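Local coordinates for catalase A (Saccharomyces cerevisiae, PDB 1A4E), which catalyses the breakdown of hydrogen peroxide to water and oxygen with a heme cofactor, probably protecting cells from peroxide made by peroxisomal oxidases, at residues G187-M195 / Y243-A251; K365-D373 / N379-L389. All blocks are in the same frame, centred on the assembly; numbering follows the deposited sequence.

Interaction 1 (G187-M195 / Y243-A251); sequences GTPANYRSM and YCQQDLFEA
Ala190 O comes in at the edge of the Tyr243 ring, 3.3 Å from Tyr243 CE2 and near the ring plane. Here a water links Asn191 ND2 with Tyr243 OH and also donates weakly to Ala190 O. Asn191 lays its CB 3.2 Å from Asp247 OD2, its amide plane nearly parallel to the carboxylate at 16°, while Asn191 OD1 accepts from Ser194 OG. Tyr192 offers a ring face to Cys244: the CB makes a CH-pi contact 4.0 Å from the centroid, and the SG lies more distantly above the same ring. Phe94 of strand 87-95 stacks with this tyrosine, whose side chain is about 8 Å from that of the active-site His56. The Tyr192 N donates to a second water, which in turn donates to Cys244 O and Asp247 OD2. Arg193 bends at chi3 (54°) and brings NH1 to both carboxylate oxygens, 2.9 Å from Asp247 OD1 and 3.0 Å from Asp247 OD2; the latter bond is nearly straight and uses the syn lone pair. Ala251 CB lies over one guanidinium face. Gripped by arginine and water together, the Asp247 carboxylate is probably kept ionised, tying this loop to helix 243-253 by charge beside a tyrosine-cysteine contact.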
loop_
_atom_site.group_PDB
_atom_site.type_symbol
_atom_site.label_atom_id
_atom_site.label_comp_id
_atom_site.label_asym_id
_atom_site.label_seq_id
_atom_site.Cartn_x
_atom_site.Cartn_y
_atom_site.Cartn_z
ATOM N N GLY B 187 -9.269 15.484 -33.064
ATOM C CA GLY B 187 -9.661 14.868 -31.804
ATOM C C GLY B 187 -9.783 13.348 -31.882
ATOM O O GLY B 187 -9.848 12.677 -30.849
ATOM N N THR B 188 -9.846 12.797 -33.105
ATOM C CA THR B 188 -9.847 11.355 -33.325
ATOM C C THR B 188 -8.791 10.980 -34.385
ATOM O O THR B 188 -9.141 10.756 -35.543
ATOM C CB THR B 188 -11.275 10.878 -33.767
ATOM O OG1 THR B 188 -11.648 11.669 -34.886
ATOM C CG2 THR B 188 -12.323 11.004 -32.675
ATOM N N PRO B 189 -7.480 10.882 -34.068
ATOM C CA PRO B 189 -6.417 10.495 -34.997
ATOM C C PRO B 189 -6.634 9.107 -35.578
ATOM O O PRO B 189 -7.287 8.266 -34.962
ATOM C CB PRO B 189 -5.139 10.556 -34.199
ATOM C CG PRO B 189 -5.487 11.419 -33.024
ATOM C CD PRO B 189 -6.919 11.027 -32.730
ATOM N N ALA B 190 -6.086 8.844 -36.764
ATOM C CA ALA B 190 -6.214 7.539 -37.411
ATOM C C ALA B 190 -5.410 6.455 -36.698
ATOM O O ALA B 190 -5.720 5.263 -36.761
ATOM C CB ALA B 190 -5.729 7.621 -38.848
ATOM N N ASN B 191 -4.353 6.945 -36.040
ATOM C CA ASN B 191 -3.443 6.165 -35.229
ATOM C C ASN B 191 -2.412 7.084 -34.578
ATOM O O ASN B 191 -2.406 8.297 -34.820
ATOM C CB ASN B 191 -2.745 5.123 -36.093
ATOM C CG ASN B 191 -2.045 5.654 -37.330
ATOM O OD1 ASN B 191 -1.060 6.377 -37.264
ATOM N ND2 ASN B 191 -2.550 5.306 -38.503
ATOM N N TYR B 192 -1.524 6.526 -33.740
ATOM C CA TYR B 192 -0.492 7.292 -33.048
ATOM C C TYR B 192 0.649 7.790 -33.925
ATOM O O TYR B 192 1.343 8.750 -33.581
ATOM C CB TYR B 192 0.091 6.446 -31.915
ATOM C CG TYR B 192 -0.897 6.169 -30.789
ATOM C CD1 TYR B 192 -1.662 7.217 -30.267
ATOM C CD2 TYR B 192 -1.035 4.873 -30.278
ATOM C CE1 TYR B 192 -2.569 6.977 -29.241
ATOM C CE2 TYR B 192 -1.948 4.628 -29.250
ATOM C CZ TYR B 192 -2.710 5.683 -28.742
ATOM O OH TYR B 192 -3.628 5.460 -27.732
ATOM N N ARG B 193 0.834 7.138 -35.075
ATOM C CA ARG B 193 1.862 7.517 -36.037
ATOM C C ARG B 193 1.443 8.707 -36.892
ATOM O O ARG B 193 2.251 9.275 -37.618
ATOM C CB ARG B 193 2.151 6.334 -36.940
ATOM C CG ARG B 193 2.687 5.140 -36.172
ATOM C CD ARG B 193 2.330 3.829 -36.842
ATOM N NE ARG B 193 2.754 3.794 -38.224
ATOM C CZ ARG B 193 1.919 3.490 -39.219
ATOM N NH1 ARG B 193 0.644 3.192 -39.015
ATOM N NH2 ARG B 193 2.378 3.523 -40.457
ATOM N N SER B 194 0.178 9.111 -36.800
ATOM C CA SER B 194 -0.365 10.159 -37.640
ATOM C C SER B 194 -0.788 11.404 -36.871
ATOM O O SER B 194 -1.761 12.063 -37.243
ATOM C CB SER B 194 -1.548 9.575 -38.399
ATOM O OG SER B 194 -1.171 8.482 -39.224
ATOM N N MET B 195 -0.066 11.731 -35.786
ATOM C CA MET B 195 -0.361 12.906 -34.970
ATOM C C MET B 195 0.905 13.600 -34.498
ATOM O O MET B 195 1.994 13.024 -34.516
ATOM C CB MET B 195 -1.194 12.532 -33.732
ATOM C CG MET B 195 -0.587 11.434 -32.871
ATOM S SD MET B 195 -1.476 11.128 -31.325
ATOM C CE MET B 195 -0.067 11.065 -30.256
ATOM N N TYR B 243 -7.218 -0.843 -31.671
ATOM C CA TYR B 243 -6.820 -0.498 -33.022
ATOM C C TYR B 243 -5.470 0.211 -33.126
ATOM O O TYR B 243 -4.616 -0.235 -33.892
ATOM C CB TYR B 243 -7.937 0.357 -33.611
ATOM C CG TYR B 243 -7.753 0.694 -35.081
ATOM C CD1 TYR B 243 -8.002 -0.268 -36.065
ATOM C CD2 TYR B 243 -7.333 1.976 -35.441
ATOM C CE1 TYR B 243 -7.824 0.057 -37.410
ATOM C CE2 TYR B 243 -7.152 2.302 -36.783
ATOM C CZ TYR B 243 -7.397 1.338 -37.757
ATOM O OH TYR B 243 -7.225 1.667 -39.084
ATOM N N CYS B 244 -5.258 1.291 -32.360
ATOM C CA CYS B 244 -4.011 2.037 -32.400
ATOM C C CYS B 244 -2.851 1.269 -31.778
ATOM O O CYS B 244 -1.723 1.391 -32.248
ATOM C CB CYS B 244 -4.214 3.372 -31.692
ATOM S SG CYS B 244 -5.466 4.420 -32.480
ATOM N N GLN B 245 -3.095 0.442 -30.750
ATOM C CA GLN B 245 -2.076 -0.420 -30.160
ATOM C C GLN B 245 -1.602 -1.443 -31.190
ATOM O O GLN B 245 -0.403 -1.666 -31.360
ATOM C CB GLN B 245 -2.663 -1.132 -28.922
ATOM C CG GLN B 245 -1.883 -2.307 -28.314
ATOM C CD GLN B 245 -0.440 -1.996 -27.958
ATOM O OE1 GLN B 245 -0.154 -1.063 -27.218
ATOM N NE2 GLN B 245 0.519 -2.756 -28.477
ATOM N N GLN B 246 -2.560 -2.043 -31.894
ATOM C CA GLN B 246 -2.267 -2.997 -32.941
ATOM C C GLN B 246 -1.514 -2.338 -34.092
ATOM O O GLN B 246 -0.582 -2.925 -34.641
ATOM C CB GLN B 246 -3.564 -3.574 -33.434
ATOM C CG GLN B 246 -3.325 -4.672 -34.435
ATOM C CD GLN B 246 -4.572 -5.421 -34.837
ATOM O OE1 GLN B 246 -4.516 -6.228 -35.759
ATOM N NE2 GLN B 246 -5.723 -5.241 -34.192
ATOM N N ASP B 247 -1.910 -1.109 -34.455
ATOM C CA ASP B 247 -1.263 -0.372 -35.520
ATOM C C ASP B 247 0.207 -0.084 -35.212
ATOM O O ASP B 247 1.074 -0.310 -36.060
ATOM C CB ASP B 247 -2.028 0.933 -35.747
ATOM C CG ASP B 247 -1.350 1.831 -36.773
ATOM O OD1 ASP B 247 -1.509 1.617 -37.974
ATOM O OD2 ASP B 247 -0.628 2.731 -36.364
ATOM N N LEU B 248 0.484 0.416 -33.998
ATOM C CA LEU B 248 1.835 0.734 -33.588
ATOM C C LEU B 248 2.697 -0.511 -33.505
ATOM O O LEU B 248 3.817 -0.509 -34.028
ATOM C CB LEU B 248 1.807 1.436 -32.235
ATOM C CG LEU B 248 3.138 1.904 -31.645
ATOM C CD1 LEU B 248 3.839 2.893 -32.570
ATOM C CD2 LEU B 248 2.860 2.550 -30.308
ATOM N N PHE B 249 2.155 -1.582 -32.899
ATOM C CA PHE B 249 2.892 -2.833 -32.737
ATOM C C PHE B 249 3.274 -3.433 -34.082
ATOM O O PHE B 249 4.437 -3.766 -34.293
ATOM C CB PHE B 249 2.063 -3.878 -31.966
ATOM C CG PHE B 249 2.925 -5.062 -31.542
ATOM C CD1 PHE B 249 3.643 -4.984 -30.343
ATOM C CD2 PHE B 249 3.044 -6.192 -32.364
ATOM C CE1 PHE B 249 4.486 -6.032 -29.970
ATOM C CE2 PHE B 249 3.890 -7.232 -31.984
ATOM C CZ PHE B 249 4.611 -7.151 -30.790
ATOM N N GLU B 250 2.304 -3.576 -34.992
ATOM C CA GLU B 250 2.568 -4.139 -36.304
ATOM C C GLU B 250 3.447 -3.274 -37.188
ATOM O O GLU B 250 4.252 -3.828 -37.931
ATOM C CB GLU B 250 1.262 -4.407 -37.024
ATOM C CG GLU B 250 0.582 -5.634 -36.438
ATOM C CD GLU B 250 -0.808 -5.941 -36.979
ATOM O OE1 GLU B 250 -1.329 -5.182 -37.801
ATOM O OE2 GLU B 250 -1.383 -6.943 -36.557
ATOM N N ALA B 251 3.354 -1.937 -37.116
ATOM C CA ALA B 251 4.211 -1.074 -37.914
ATOM C C ALA B 251 5.681 -1.310 -37.584
ATOM O O ALA B 251 6.493 -1.532 -38.482
ATOM C CB ALA B 251 3.875 0.383 -37.643
HETATM O O HOH W 1 -4.652 3.270 -39.364
HETATM O O HOH W 2 -0.816 3.573 -33.682
#

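Interaction 2 (K365-D373 / N379-L389); sequences KFFNPAIRD and NGNFGSEPTYL
Glu385 O is held by two nitrogens of one side chain: Arg372 NH1 and Arg372 NH2 donate to it at 3.0 and 2.9 Å, end-on and from the same face of its carbonyl plane. The oxygen lies close to the guanidinium plane, although NH1 stands well above the carbonyl plane. Around the same edge, Arg372 NH1 also donates to Pro369 O at 3.0 Å, on an in-plane lone pair, and weakly to Pro386 O; Arg372 NE and NH2 make weak bonds to Asn381 O. Successive bends at chi2 (-66°) and chi3 (-83°) curl the chain back among these carbonyls. Type I' and type II' turns along 380-385 help to bring Asn381 O and Glu385 O to the guanidinium, and Pro369 belongs to the type I turn 368-371. Thr387 CG2 packs over one guanidinium face and Phe382 CB over the other. A leucine in place of Arg372 would probably leave Glu385 O and Asn381 O without their donors and free the turns to shift.

Asn381 adds a two-way amide pairing: its OD1 accepts from Asp373 N at 3.1 Å, and its ND2 donates to the anti lone pair of Asp373 OD1 at 2.9 Å. In the adjoining aromatic cluster, Phe367 points its edge at the face of Phe382, centroids 5.4 Å apart and planes at 88°, while Phe366 meets Phe382 obliquely.

Both segments belong to the long irregular stretch between helix 332-348 and strand 411-418, the wrapping region of catalases, and two other subunits close on it. Glu385 forms salt bridges with Lys393 and with Arg6 of the third subunit, and Thr9 O of that subunit accepts from Asn368 ND2. On the fourth subunit, His147 of helix 141-149 bonds Thr387 O, and Asp165 of helix 160-168 bonds Tyr388 OH.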
loop_
_atom_site.group_PDB
_atom_site.type_symbol
_atom_site.label_atom_id
_atom_site.label_comp_id
_atom_site.label_asym_id
_atom_site.label_seq_id
_atom_site.Cartn_x
_atom_site.Cartn_y
_atom_site.Cartn_z
ATOM N N LYS B 365 23.633 6.895 -13.577
ATOM C CA LYS B 365 23.153 6.215 -12.382
ATOM C C LYS B 365 22.797 7.053 -11.169
ATOM O O LYS B 365 23.446 8.040 -10.824
ATOM C CB LYS B 365 24.168 5.189 -11.946
ATOM C CG LYS B 365 24.003 3.834 -12.606
ATOM C CD LYS B 365 25.197 3.032 -12.113
ATOM C CE LYS B 365 24.975 1.526 -12.155
ATOM N NZ LYS B 365 26.188 0.842 -11.739
ATOM N N PHE B 366 21.681 6.643 -10.563
ATOM C CA PHE B 366 21.209 7.245 -9.333
ATOM C C PHE B 366 22.193 6.975 -8.196
ATOM O O PHE B 366 22.539 5.833 -7.904
ATOM C CB PHE B 366 19.817 6.669 -9.034
ATOM C CG PHE B 366 19.353 6.704 -7.583
ATOM C CD1 PHE B 366 19.310 7.903 -6.859
ATOM C CD2 PHE B 366 18.985 5.500 -6.971
ATOM C CE1 PHE B 366 18.899 7.892 -5.527
ATOM C CE2 PHE B 366 18.574 5.498 -5.637
ATOM C CZ PHE B 366 18.533 6.694 -4.917
ATOM N N PHE B 367 22.670 8.047 -7.577
ATOM C CA PHE B 367 23.510 7.933 -6.410
ATOM C C PHE B 367 23.237 9.127 -5.527
ATOM O O PHE B 367 23.498 10.268 -5.882
ATOM C CB PHE B 367 25.004 7.910 -6.766
ATOM C CG PHE B 367 25.896 7.951 -5.525
ATOM C CD1 PHE B 367 25.711 7.026 -4.479
ATOM C CD2 PHE B 367 26.869 8.951 -5.404
ATOM C CE1 PHE B 367 26.486 7.111 -3.319
ATOM C CE2 PHE B 367 27.645 9.031 -4.239
ATOM C CZ PHE B 367 27.453 8.112 -3.201
ATOM N N ASN B 368 22.697 8.847 -4.354
ATOM C CA ASN B 368 22.465 9.890 -3.388
ATOM C C ASN B 368 22.500 9.228 -2.018
ATOM O O ASN B 368 21.683 8.349 -1.734
ATOM C CB ASN B 368 21.110 10.547 -3.635
ATOM C CG ASN B 368 20.965 11.828 -2.833
ATOM O OD1 ASN B 368 21.196 11.864 -1.624
ATOM N ND2 ASN B 368 20.589 12.914 -3.499
ATOM N N PRO B 369 23.420 9.632 -1.132
ATOM C CA PRO B 369 23.613 9.058 0.201
ATOM C C PRO B 369 22.392 9.091 1.103
ATOM O O PRO B 369 22.198 8.193 1.914
ATOM C CB PRO B 369 24.761 9.841 0.796
ATOM C CG PRO B 369 25.499 10.283 -0.434
ATOM C CD PRO B 369 24.382 10.705 -1.360
ATOM N N ALA B 370 21.558 10.120 0.945
ATOM C CA ALA B 370 20.407 10.315 1.801
ATOM C C ALA B 370 19.073 9.828 1.252
ATOM O O ALA B 370 18.063 9.928 1.952
ATOM C CB ALA B 370 20.306 11.794 2.124
ATOM N N ILE B 371 19.011 9.332 0.007
ATOM C CA ILE B 371 17.775 8.753 -0.521
ATOM C C ILE B 371 17.962 7.244 -0.369
ATOM O O ILE B 371 18.586 6.570 -1.192
ATOM C CB ILE B 371 17.590 9.194 -2.006
ATOM C CG1 ILE B 371 17.388 10.713 -2.061
ATOM C CG2 ILE B 371 16.393 8.478 -2.632
ATOM C CD1 ILE B 371 17.239 11.301 -3.482
ATOM N N ARG B 372 17.466 6.732 0.768
ATOM C CA ARG B 372 17.648 5.338 1.161
ATOM C C ARG B 372 16.374 4.659 1.648
ATOM O O ARG B 372 15.350 5.296 1.907
ATOM C CB ARG B 372 18.671 5.213 2.300
ATOM C CG ARG B 372 20.001 5.912 2.101
ATOM C CD ARG B 372 20.822 5.308 0.975
ATOM N NE ARG B 372 21.574 4.138 1.401
ATOM C CZ ARG B 372 22.791 4.238 1.955
ATOM N NH1 ARG B 372 23.386 5.414 2.162
ATOM N NH2 ARG B 372 23.463 3.130 2.256
ATOM N N ASP B 373 16.483 3.329 1.770
ATOM C CA ASP B 373 15.458 2.442 2.311
ATOM C C ASP B 373 14.133 2.457 1.556
ATOM O O ASP B 373 14.137 2.610 0.334
ATOM C CB ASP B 373 15.249 2.799 3.805
ATOM C CG ASP B 373 16.473 2.739 4.721
ATOM O OD1 ASP B 373 17.544 2.289 4.312
ATOM O OD2 ASP B 373 16.354 3.155 5.867
ATOM N N ASN B 379 18.046 -2.522 -5.434
ATOM C CA ASN B 379 19.345 -2.338 -6.073
ATOM C C ASN B 379 20.533 -2.410 -5.125
ATOM O O ASN B 379 21.652 -2.084 -5.517
ATOM C CB ASN B 379 19.374 -0.993 -6.820
ATOM C CG ASN B 379 19.341 0.254 -5.946
ATOM O OD1 ASN B 379 19.276 0.194 -4.717
ATOM N ND2 ASN B 379 19.378 1.431 -6.564
ATOM N N GLY B 380 20.319 -2.826 -3.873
ATOM C CA GLY B 380 21.398 -2.943 -2.902
ATOM C C GLY B 380 21.414 -1.829 -1.863
ATOM O O GLY B 380 22.166 -1.924 -0.889
ATOM N N ASN B 381 20.612 -0.761 -2.050
ATOM C CA ASN B 381 20.514 0.384 -1.143
ATOM C C ASN B 381 21.862 1.027 -0.786
ATOM O O ASN B 381 22.104 1.506 0.321
ATOM C CB ASN B 381 19.764 -0.083 0.116
ATOM C CG ASN B 381 19.213 1.046 0.965
ATOM O OD1 ASN B 381 19.033 2.173 0.512
ATOM N ND2 ASN B 381 18.923 0.783 2.233
ATOM N N PHE B 382 22.751 1.040 -1.788
ATOM C CA PHE B 382 24.124 1.550 -1.727
ATOM C C PHE B 382 25.021 0.895 -0.687
ATOM O O PHE B 382 26.065 1.435 -0.324
ATOM C CB PHE B 382 24.126 3.080 -1.493
ATOM C CG PHE B 382 23.401 3.848 -2.583
ATOM C CD1 PHE B 382 23.667 3.581 -3.933
ATOM C CD2 PHE B 382 22.438 4.793 -2.226
ATOM C CE1 PHE B 382 22.963 4.259 -4.926
ATOM C CE2 PHE B 382 21.741 5.468 -3.227
ATOM C CZ PHE B 382 22.002 5.200 -4.569
ATOM N N GLY B 383 24.641 -0.300 -0.211
ATOM C CA GLY B 383 25.422 -1.058 0.751
ATOM C C GLY B 383 25.666 -0.299 2.047
ATOM O O GLY B 383 24.782 0.351 2.613
ATOM N N SER B 384 26.928 -0.357 2.468
ATOM C CA SER B 384 27.336 0.296 3.699
ATOM C C SER B 384 27.653 1.780 3.592
ATOM O O SER B 384 28.112 2.366 4.577
ATOM C CB SER B 384 28.537 -0.458 4.265
ATOM O OG SER B 384 29.594 -0.526 3.319
ATOM N N GLU B 385 27.406 2.403 2.423
ATOM C CA GLU B 385 27.580 3.843 2.217
ATOM C C GLU B 385 26.895 4.651 3.304
ATOM O O GLU B 385 25.747 4.347 3.636
ATOM C CB GLU B 385 26.970 4.341 0.919
ATOM C CG GLU B 385 27.820 4.197 -0.318
ATOM C CD GLU B 385 29.053 5.081 -0.359
ATOM O OE1 GLU B 385 28.958 6.274 -0.067
ATOM O OE2 GLU B 385 30.113 4.561 -0.703
ATOM N N PRO B 386 27.547 5.654 3.909
ATOM C CA PRO B 386 26.920 6.589 4.838
ATOM C C PRO B 386 25.605 7.189 4.351
ATOM O O PRO B 386 25.385 7.477 3.174
ATOM C CB PRO B 386 28.005 7.613 5.079
ATOM C CG PRO B 386 29.235 6.745 5.076
ATOM C CD PRO B 386 28.993 5.856 3.867
ATOM N N THR B 387 24.693 7.354 5.297
ATOM C CA THR B 387 23.387 7.917 5.005
ATOM C C THR B 387 23.365 9.445 5.052
ATOM O O THR B 387 22.329 10.084 5.229
ATOM C CB THR B 387 22.403 7.308 6.004
ATOM O OG1 THR B 387 23.011 7.479 7.280
ATOM C CG2 THR B 387 22.062 5.859 5.706
ATOM N N TYR B 388 24.542 10.039 4.884
ATOM C CA TYR B 388 24.732 11.475 4.898
ATOM C C TYR B 388 26.067 11.740 4.204
ATOM O O TYR B 388 26.764 10.811 3.774
ATOM C CB TYR B 388 24.754 11.985 6.358
ATOM C CG TYR B 388 26.015 11.634 7.148
ATOM C CD1 TYR B 388 26.338 10.304 7.428
ATOM C CD2 TYR B 388 26.862 12.662 7.576
ATOM C CE1 TYR B 388 27.502 10.003 8.123
ATOM C CE2 TYR B 388 28.031 12.367 8.272
ATOM C CZ TYR B 388 28.339 11.037 8.537
ATOM O OH TYR B 388 29.500 10.728 9.209
ATOM N N LEU B 389 26.454 13.017 4.114
ATOM C CA LEU B 389 27.717 13.375 3.494
ATOM C C LEU B 389 28.846 13.330 4.521
ATOM O O LEU B 389 29.218 14.323 5.153
ATOM C CB LEU B 389 27.587 14.766 2.867
ATOM C CG LEU B 389 26.437 14.968 1.876
ATOM C CD1 LEU B 389 26.441 16.413 1.435
ATOM C CD2 LEU B 389 26.574 14.034 0.680
HETATM O O HOH W 3 18.120 3.955 -2.116
#

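The two contacts lie on opposite sides of the chain's centre, their own centres about 42 Å apart, and share no element. Interaction 1 is packed inside the subunit near the heme, joining a loop to a regular helix; its bonding is an ion pair between side chains, two bridging waters and a sulfur-aromatic touch. Interaction 2 stands farther from the centre, about 31 Å against 16 Å, yet is also buried, with neighbouring subunits covering it. Without a helix or strand on either side, it combines an arginine bonded to several backbone carbonyls with an asparagine-aspartate pairing and a phenylalanine cluster. Arginine thus plays two roles: partner to a carboxylate in 187-195/243-251, donor to turn carbonyls in 365-373/379-389.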